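Local coordinates for protein Sso-CP2 metallo-carboxypetidase (Sulfolobus solfataricus, PDB 4MMO) that binds zinc and probably acts as an M20-family metallo-carboxypeptidase, removing residues from the C-terminal ends of peptides, at residues 43-46 / 51-54; 142-147 / 383-388; 216-221 / 326-331. All blocks are in the same frame, centred on the assembly; numbering follows the deposited sequence.

Contact 1 of 3, residues 43-46 / 51-54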
loop_
_atom_site.group_PDB
_atom_site.type_symbol
_atom_site.label_atom_id
_atom_site.label_comp_id
_atom_site.label_asym_id
_atom_site.label_seq_id
_atom_site.Cartn_x
_atom_site.Cartn_y
_atom_site.Cartn_z
ATOM N N ALA A 43 -5.710 -33.020 -31.986
ATOM C CA ALA A 43 -5.335 -31.849 -31.197
ATOM C C ALA A 43 -4.156 -32.201 -30.296
ATOM O O ALA A 43 -4.048 -33.335 -29.824
ATOM C CB ALA A 43 -6.510 -31.372 -30.367
ATOM N N ASN A 44 -3.287 -31.223 -30.050
ATOM C CA ASN A 44 -2.053 -31.457 -29.305
ATOM C C ASN A 44 -1.879 -30.520 -28.116
ATOM O O ASN A 44 -2.052 -29.308 -28.239
ATOM C CB ASN A 44 -0.849 -31.306 -30.237
ATOM C CG ASN A 44 -0.950 -32.188 -31.465
ATOM O OD1 ASN A 44 -0.684 -33.387 -31.401
ATOM N ND2 ASN A 44 -1.332 -31.596 -32.593
ATOM N N LEU A 45 -1.546 -31.095 -26.963
ATOM C CA LEU A 45 -1.034 -30.318 -25.844
ATOM C C LEU A 45 0.446 -30.097 -26.081
ATOM O O LEU A 45 1.230 -31.047 -26.086
ATOM C CB LEU A 45 -1.222 -31.048 -24.515
ATOM C CG LEU A 45 -2.589 -31.006 -23.834
ATOM C CD1 LEU A 45 -2.517 -31.754 -22.518
ATOM C CD2 LEU A 45 -3.048 -29.581 -23.602
ATOM N N GLU A 46 0.821 -28.841 -26.287
ATOM C CA GLU A 46 2.210 -28.487 -26.533
ATOM C C GLU A 46 2.780 -27.768 -25.322
ATOM O O GLU A 46 2.146 -26.878 -24.752
ATOM C CB GLU A 46 2.320 -27.646 -27.802
ATOM C CG GLU A 46 2.073 -28.476 -29.055
ATOM C CD GLU A 46 1.926 -27.644 -30.305
ATOM O OE1 GLU A 46 1.641 -26.435 -30.189
ATOM O OE2 GLU A 46 2.091 -28.202 -31.408
ATOM N N HIS A 51 2.281 -22.818 -18.472
ATOM C CA HIS A 51 1.052 -23.534 -18.798
ATOM C C HIS A 51 1.049 -23.974 -20.263
ATOM O O HIS A 51 1.624 -23.302 -21.119
ATOM C CB HIS A 51 -0.158 -22.659 -18.483
ATOM C CG HIS A 51 -0.199 -22.188 -17.061
ATOM N ND1 HIS A 51 0.350 -22.913 -16.026
ATOM C CD2 HIS A 51 -0.715 -21.066 -16.506
ATOM C CE1 HIS A 51 0.169 -22.259 -14.891
ATOM N NE2 HIS A 51 -0.474 -21.138 -15.154
ATOM N N PRO A 52 0.409 -25.117 -20.554
ATOM C CA PRO A 52 0.493 -25.691 -21.898
ATOM C C PRO A 52 -0.431 -25.005 -22.899
ATOM O O PRO A 52 -1.374 -24.315 -22.511
ATOM C CB PRO A 52 0.043 -27.133 -21.680
ATOM C CG PRO A 52 -0.942 -27.035 -20.573
ATOM C CD PRO A 52 -0.460 -25.917 -19.675
ATOM N N VAL A 53 -0.145 -25.215 -24.179
ATOM C CA VAL A 53 -0.934 -24.658 -25.268
ATOM C C VAL A 53 -1.649 -25.786 -26.002
ATOM O O VAL A 53 -1.049 -26.821 -26.299
ATOM C CB VAL A 53 -0.022 -23.884 -26.255
ATOM C CG1 VAL A 53 -0.716 -23.633 -27.583
ATOM C CG2 VAL A 53 0.421 -22.568 -25.641
ATOM N N VAL A 54 -2.933 -25.590 -26.287
ATOM C CA VAL A 54 -3.677 -26.531 -27.115
ATOM C C VAL A 54 -3.642 -26.061 -28.561
ATOM O O VAL A 54 -4.016 -24.928 -28.863
ATOM C CB VAL A 54 -5.143 -26.656 -26.678
ATOM C CG1 VAL A 54 -5.838 -27.750 -27.484
ATOM C CG2 VAL A 54 -5.238 -26.948 -25.192
#
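The P52 ring and the E46 carboxylate are the flat groups that touch across this hairpin. P52 CA and CB both lie against the E46 carbonyl, CB at 3.7 Å from E46 O, and L45 CD2 sits more loosely on the same P52 CB. The extended E46 chain carries its carboxylate past V53 CG1, which is 4.5 Å from E46 OE1, while OE2 forms a salt bridge with K154.

E46 and V53 are an antiparallel hydrogen-bonded pair. E46 N donates to V53 O at 2.8 Å, and V53 N returns the bond to E46 O at 2.9 Å, both almost straight. One residue on, L45 and V54 form the non-hydrogen-bonded pair, where CA-H...O contacts take over: V54 CA lies 3.4 Å from N44 O, and L45 CA also approaches V53 O. The oxygens N44 O and V53 O come within 3.3 Å of each other, two acceptors that cannot bond directly.

Side chains alternate between the sheet faces. L45 and V54 share one: L45 CD2 meets V54 CG2 at 3.8 Å, the two chains crossing at a slant. With its CG anti to the carbonyl carbon (chi1 -80°), L45 packs on A28 and N29 of helix 24-39. E46 and V53 occupy the other face, where V53 rests on L132.

This is the hairpin of strands 43-46 and 53-58 at one edge of the mixed sheet. Its ladder continues with N44 and Y55, while V54 bonds to Y133 of strand 128-134, the next strand of the sheet. The chemistry implies a division of labour: two nearly straight amide bonds fix the register, L45 of the apolar pair packs on helix 24-39, and the salt bridge to K154 probably compensates the E46 charge beside buried V53.

Contact 2 of 3, residues 142-147 / 383-388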
loop_
_atom_site.group_PDB
_atom_site.type_symbol
_atom_site.label_atom_id
_atom_site.label_comp_id
_atom_site.label_asym_id
_atom_site.label_seq_id
_atom_site.Cartn_x
_atom_site.Cartn_y
_atom_site.Cartn_z
ATOM N N VAL A 142 3.127 -14.735 -20.446
ATOM C CA VAL A 142 4.570 -14.671 -20.216
ATOM C C VAL A 142 5.355 -15.625 -21.111
ATOM O O VAL A 142 6.368 -15.237 -21.693
ATOM C CB VAL A 142 4.911 -14.972 -18.738
ATOM C CG1 VAL A 142 6.420 -14.956 -18.509
ATOM C CG2 VAL A 142 4.236 -13.964 -17.828
ATOM N N ASN A 143 4.885 -16.862 -21.224
ATOM C CA ASN A 143 5.613 -17.886 -21.967
ATOM C C ASN A 143 5.097 -18.143 -23.382
ATOM O O ASN A 143 5.490 -19.123 -24.010
ATOM C CB ASN A 143 5.621 -19.193 -21.172
ATOM C CG ASN A 143 6.345 -19.054 -19.851
ATOM O OD1 ASN A 143 7.546 -18.790 -19.818
ATOM N ND2 ASN A 143 5.617 -19.225 -18.751
ATOM N N LEU A 144 4.235 -17.265 -23.895
ATOM C CA LEU A 144 3.621 -17.504 -25.202
ATOM C C LEU A 144 4.561 -17.183 -26.360
ATOM O O LEU A 144 4.546 -17.866 -27.384
ATOM C CB LEU A 144 2.326 -16.702 -25.364
ATOM C CG LEU A 144 1.617 -16.903 -26.708
ATOM C CD1 LEU A 144 1.231 -18.360 -26.905
ATOM C CD2 LEU A 144 0.393 -16.006 -26.824
ATOM N N GLU A 145 5.369 -16.139 -26.205
ATOM C CA GLU A 145 6.264 -15.720 -27.280
ATOM C C GLU A 145 7.295 -16.798 -27.591
ATOM O O GLU A 145 7.539 -17.105 -28.756
ATOM C CB GLU A 145 6.967 -14.410 -26.929
ATOM C CG GLU A 145 7.893 -13.908 -28.031
ATOM C CD GLU A 145 8.505 -12.560 -27.720
ATOM O OE1 GLU A 145 8.169 -11.979 -26.666
ATOM O OE2 GLU A 145 9.324 -12.081 -28.532
ATOM N N ASP A 146 7.893 -17.371 -26.548
ATOM C CA ASP A 146 8.904 -18.409 -26.722
ATOM C C ASP A 146 8.345 -19.571 -27.529
ATOM O O ASP A 146 9.033 -20.144 -28.372
ATOM C CB ASP A 146 9.402 -18.915 -25.365
ATOM C CG ASP A 146 10.243 -17.891 -24.628
ATOM O OD1 ASP A 146 10.878 -17.047 -25.294
ATOM O OD2 ASP A 146 10.275 -17.933 -23.380
ATOM N N TYR A 147 7.090 -19.918 -27.273
ATOM C CA TYR A 147 6.445 -20.980 -28.028
ATOM C C TYR A 147 6.237 -20.585 -29.493
ATOM O O TYR A 147 6.451 -21.389 -30.399
ATOM C CB TYR A 147 5.105 -21.351 -27.400
ATOM C CG TYR A 147 4.235 -22.142 -28.337
ATOM C CD1 TYR A 147 4.473 -23.489 -28.564
ATOM C CD2 TYR A 147 3.186 -21.539 -29.010
ATOM C CE1 TYR A 147 3.684 -24.213 -29.432
ATOM C CE2 TYR A 147 2.394 -22.255 -29.877
ATOM C CZ TYR A 147 2.646 -23.591 -30.087
ATOM O OH TYR A 147 1.856 -24.309 -30.952
ATOM N N MET A 383 -1.821 -9.571 -29.173
ATOM C CA MET A 383 -1.965 -9.364 -30.608
ATOM C C MET A 383 -0.617 -9.043 -31.244
ATOM O O MET A 383 -0.337 -9.453 -32.372
ATOM C CB MET A 383 -2.941 -8.216 -30.857
ATOM C CG MET A 383 -3.419 -8.068 -32.286
ATOM S SD MET A 383 -4.848 -6.965 -32.353
ATOM C CE MET A 383 -5.087 -6.800 -34.117
ATOM N N GLY A 384 0.217 -8.320 -30.503
ATOM C CA GLY A 384 1.533 -7.921 -30.977
ATOM C C GLY A 384 2.400 -9.074 -31.438
ATOM O O GLY A 384 3.146 -8.942 -32.405
ATOM N N LEU A 385 2.308 -10.207 -30.753
ATOM C CA LEU A 385 3.105 -11.371 -31.118
ATOM C C LEU A 385 2.710 -11.887 -32.494
ATOM O O LEU A 385 3.565 -12.235 -33.306
ATOM C CB LEU A 385 2.934 -12.486 -30.084
ATOM C CG LEU A 385 3.315 -12.125 -28.651
ATOM C CD1 LEU A 385 3.158 -13.343 -27.757
ATOM C CD2 LEU A 385 4.739 -11.571 -28.579
ATOM N N PHE A 386 1.410 -11.933 -32.754
ATOM C CA PHE A 386 0.915 -12.491 -34.001
ATOM C C PHE A 386 1.220 -11.560 -35.170
ATOM O O PHE A 386 1.591 -12.009 -36.253
ATOM C CB PHE A 386 -0.582 -12.781 -33.884
ATOM C CG PHE A 386 -0.903 -13.843 -32.873
ATOM C CD1 PHE A 386 -0.777 -15.184 -33.198
ATOM C CD2 PHE A 386 -1.306 -13.505 -31.594
ATOM C CE1 PHE A 386 -1.057 -16.167 -32.271
ATOM C CE2 PHE A 386 -1.593 -14.486 -30.660
ATOM C CZ PHE A 386 -1.467 -15.819 -30.998
ATOM N N VAL A 387 1.096 -10.260 -34.940
ATOM C CA VAL A 387 1.342 -9.280 -35.990
ATOM C C VAL A 387 2.835 -9.108 -36.273
ATOM O O VAL A 387 3.251 -9.101 -37.426
ATOM C CB VAL A 387 0.724 -7.918 -35.625
ATOM C CG1 VAL A 387 1.068 -6.863 -36.672
ATOM C CG2 VAL A 387 -0.781 -8.051 -35.488
ATOM N N TYR A 388 3.641 -8.977 -35.223
ATOM C CA TYR A 388 5.051 -8.631 -35.391
ATOM C C TYR A 388 5.969 -9.842 -35.499
ATOM O O TYR A 388 6.898 -9.844 -36.306
ATOM C CB TYR A 388 5.513 -7.726 -34.247
ATOM C CG TYR A 388 4.796 -6.395 -34.222
ATOM C CD1 TYR A 388 4.668 -5.633 -35.377
ATOM C CD2 TYR A 388 4.232 -5.911 -33.054
ATOM C CE1 TYR A 388 4.009 -4.422 -35.365
ATOM C CE2 TYR A 388 3.567 -4.696 -33.032
ATOM C CZ TYR A 388 3.458 -3.959 -34.189
ATOM O OH TYR A 388 2.798 -2.752 -34.172
#
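E145 and L385 bring the backbones closest, their CA atoms 6.6 Å apart. The first segment runs from a loop into the opening turn of helix 144-149; the second is helical, with V387 N and Y388 N bonded to M383 O and G384 O and a wider pi-type turn at 385-388. The contact between them is made by packing alone.

L385 carries the contact from its helix. Its CG stands anti to the carbonyl carbon (chi1 -59°), which carries the isobutyl fork to the start of the other helix. CD1 presses on the backbone there, 3.9 Å from E145 N, and also meets L144 CD2 at 4.0 Å. CD2 takes the glutamate side: the extended E145 chain passes it at about a right angle, with E145 CG 4.0 Å from L385 CD2. E145 OE1 is the carboxylate atom nearest the leucine, 3.9 Å from L385 CD2, and E145 OE2 has a long, weak ion pair with K389. An alanine in place of L385 would probably open a gap between the helices, leaving L144 without its apolar partner and the E145 chain freer to swing.

Y147 and F386 both rest on L132 of strand 128-134, so the two helices pack against the same strand of the mixed sheet. This is helix-helix packing within the alpha/beta metallopeptidase domain of the M20 family, with the L144 side chain about 11 Å from the bound zinc ion.

Contact 3 of 3, residues 216-221 / 326-331. With SO4 (sulfate ion), chain F.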
loop_
_atom_site.group_PDB
_atom_site.type_symbol
_atom_site.label_atom_id
_atom_site.label_comp_id
_atom_site.label_asym_id
_atom_site.label_seq_id
_atom_site.Cartn_x
_atom_site.Cartn_y
_atom_site.Cartn_z
ATOM N N SER A 216 6.805 10.383 -8.052
ATOM C CA SER A 216 6.302 11.728 -8.319
ATOM C C SER A 216 6.987 12.368 -9.527
ATOM O O SER A 216 6.409 13.235 -10.177
ATOM C CB SER A 216 6.465 12.624 -7.092
ATOM O OG SER A 216 5.587 12.226 -6.053
ATOM N N THR A 217 8.211 11.940 -9.829
ATOM C CA THR A 217 8.964 12.520 -10.942
ATOM C C THR A 217 8.508 11.956 -12.284
ATOM O O THR A 217 8.806 12.521 -13.334
ATOM C CB THR A 217 10.489 12.269 -10.811
ATOM O OG1 THR A 217 10.759 10.861 -10.873
ATOM C CG2 THR A 217 11.032 12.840 -9.496
ATOM N N LEU A 218 7.787 10.841 -12.241
ATOM C CA LEU A 218 7.392 10.136 -13.456
ATOM C C LEU A 218 6.332 10.880 -14.274
ATOM O O LEU A 218 6.334 10.806 -15.503
ATOM C CB LEU A 218 6.887 8.732 -13.103
ATOM C CG LEU A 218 7.925 7.788 -12.485
ATOM C CD1 LEU A 218 7.272 6.487 -12.056
ATOM C CD2 LEU A 218 9.074 7.514 -13.453
ATOM N N VAL A 219 5.436 11.594 -13.597
ATOM C CA VAL A 219 4.320 12.269 -14.262
ATOM C C VAL A 219 4.089 13.663 -13.688
ATOM O O VAL A 219 4.451 13.928 -12.543
ATOM C CB VAL A 219 3.016 11.466 -14.092
ATOM C CG1 VAL A 219 3.145 10.096 -14.737
ATOM C CG2 VAL A 219 2.660 11.326 -12.610
ATOM N N ASP A 220 3.482 14.548 -14.477
ATOM C CA ASP A 220 3.036 15.834 -13.945
ATOM C C ASP A 220 1.652 15.655 -13.321
ATOM O O ASP A 220 1.161 14.531 -13.227
ATOM C CB ASP A 220 3.050 16.942 -15.009
ATOM C CG ASP A 220 2.120 16.666 -16.182
ATOM O OD1 ASP A 220 1.269 15.754 -16.103
ATOM O OD2 ASP A 220 2.238 17.392 -17.193
ATOM N N MET A 221 1.019 16.744 -12.898
ATOM C CA MET A 221 -0.236 16.624 -12.154
ATOM C C MET A 221 -1.391 16.205 -13.058
ATOM O O MET A 221 -2.404 15.687 -12.585
ATOM C CB MET A 221 -0.570 17.925 -11.420
ATOM C CG MET A 221 -1.108 19.047 -12.296
ATOM S SD MET A 221 -1.594 20.493 -11.323
ATOM C CE MET A 221 -2.948 19.832 -10.352
ATOM N N LYS A 326 14.613 3.396 -16.965
ATOM C CA LYS A 326 15.795 3.127 -16.159
ATOM C C LYS A 326 16.770 4.299 -16.191
ATOM O O LYS A 326 17.299 4.684 -15.155
ATOM C CB LYS A 326 16.461 1.823 -16.598
ATOM C CG LYS A 326 15.749 0.596 -16.045
ATOM C CD LYS A 326 16.025 -0.652 -16.861
ATOM C CE LYS A 326 17.389 -1.236 -16.559
ATOM N NZ LYS A 326 17.665 -2.443 -17.386
ATOM N N LYS A 327 16.989 4.881 -17.364
ATOM C CA LYS A 327 17.831 6.070 -17.457
ATOM C C LYS A 327 17.267 7.174 -16.568
ATOM O O LYS A 327 18.008 7.866 -15.871
ATOM C CB LYS A 327 17.940 6.554 -18.902
ATOM C CG LYS A 327 19.031 5.857 -19.704
ATOM C CD LYS A 327 19.021 6.295 -21.162
ATOM C CE LYS A 327 20.181 5.689 -21.939
ATOM N NZ LYS A 327 20.012 4.228 -22.177
ATOM N N HIS A 328 15.948 7.319 -16.582
ATOM C CA HIS A 328 15.277 8.324 -15.772
ATOM C C HIS A 328 15.477 8.079 -14.275
ATOM O O HIS A 328 15.775 9.004 -13.520
ATOM C CB HIS A 328 13.785 8.340 -16.099
ATOM C CG HIS A 328 12.989 9.265 -15.233
ATOM N ND1 HIS A 328 12.736 10.574 -15.580
ATOM C CD2 HIS A 328 12.389 9.069 -14.035
ATOM C CE1 HIS A 328 12.016 11.146 -14.632
ATOM N NE2 HIS A 328 11.791 10.255 -13.684
ATOM N N LEU A 329 15.306 6.834 -13.847
ATOM C CA LEU A 329 15.465 6.486 -12.439
ATOM C C LEU A 329 16.892 6.731 -11.938
ATOM O O LEU A 329 17.090 7.067 -10.772
ATOM C CB LEU A 329 15.056 5.032 -12.199
ATOM C CG LEU A 329 13.561 4.737 -12.363
ATOM C CD1 LEU A 329 13.299 3.245 -12.242
ATOM C CD2 LEU A 329 12.722 5.501 -11.342
ATOM N N GLN A 330 17.880 6.563 -12.815
ATOM C CA GLN A 330 19.265 6.889 -12.482
ATOM C C GLN A 330 19.371 8.355 -12.077
ATOM O O GLN A 330 19.882 8.680 -11.005
ATOM C CB GLN A 330 20.190 6.632 -13.674
ATOM C CG GLN A 330 20.341 5.175 -14.074
ATOM C CD GLN A 330 20.965 5.016 -15.454
ATOM O OE1 GLN A 330 21.685 5.897 -15.927
ATOM N NE2 GLN A 330 20.683 3.893 -16.110
ATOM N N LYS A 331 18.879 9.233 -12.946
ATOM C CA LYS A 331 18.921 10.673 -12.709
ATOM C C LYS A 331 18.169 11.069 -11.441
ATOM O O LYS A 331 18.564 12.000 -10.740
ATOM C CB LYS A 331 18.327 11.419 -13.905
ATOM C CG LYS A 331 19.172 11.338 -15.162
ATOM C CD LYS A 331 18.440 11.935 -16.357
ATOM C CE LYS A 331 19.286 11.876 -17.618
ATOM N NZ LYS A 331 19.778 10.497 -17.899
HETATM S S SO4 F . 20.447 -1.695 -15.221
HETATM O O1 SO4 F . 19.600 -1.441 -14.058
HETATM O O2 SO4 F . 19.895 -2.818 -15.978
HETATM O O3 SO4 F . 20.489 -0.495 -16.059
HETATM O O4 SO4 F . 21.799 -2.034 -14.786
#
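H328 makes the contact, reaching from helix 318-331 to T217 and L218 at the end of helix 207-218. Earlier in the segment, K326 turns to a sulfate ion, probably from the crystallisation liquor: a bend at chi3 (78°) brings its NZ to 2.7 Å from sulfate O2. K327 forms a salt bridge with E323.

H328 then extends with CG anti to the backbone N (chi1 175°), and its imidazole points NE2 at the threonine. NE2 donates to T217 OG1 at 3.1 Å, the oxygen lying at the ring edge, 12° out of the plane. T217 OG1 thus accepts from the histidine, and its bond to I214 O, an acceptor, ties the hydroxyl back to its own helix. Beside this bond, H328 CE1 lies 3.7 Å from T217 O, and L218 CD2 approaches H328 CD2 at 3.7 Å. L329 is buried against F334 and I338. Q330 N and, weakly, K331 N continue the helical bonding to K326 O and K327 O.

S216 O and V219 O accept hydrogen bonds from K213 of the second subunit, which puts helix 207-218 at the subunit interface. Two helices that meet near their C-terminal ends, beside an antiparallel sheet, are consistent with the M20 dimerisation domain.

In the fold
Contacts 1 and 2 belong to the zinc-binding domain and meet directly: Y147 of contact 2 packs its CE2 4.1 Å from V53 CG1 of contact 1. Contact 3 lies in the dimerisation domain, its centre about 29 Å from that of contact 2 and 42 Å from that of contact 1. Contact 2 is buried and depends on leucine packing; contact 1, partly buried at a sheet edge, depends on backbone bonding; contact 3, also partly buried, rests on one side-chain hydrogen bond beside the subunit interface. Strand 128-134 supports both 1 and 2, whereas 3 shares no element with them.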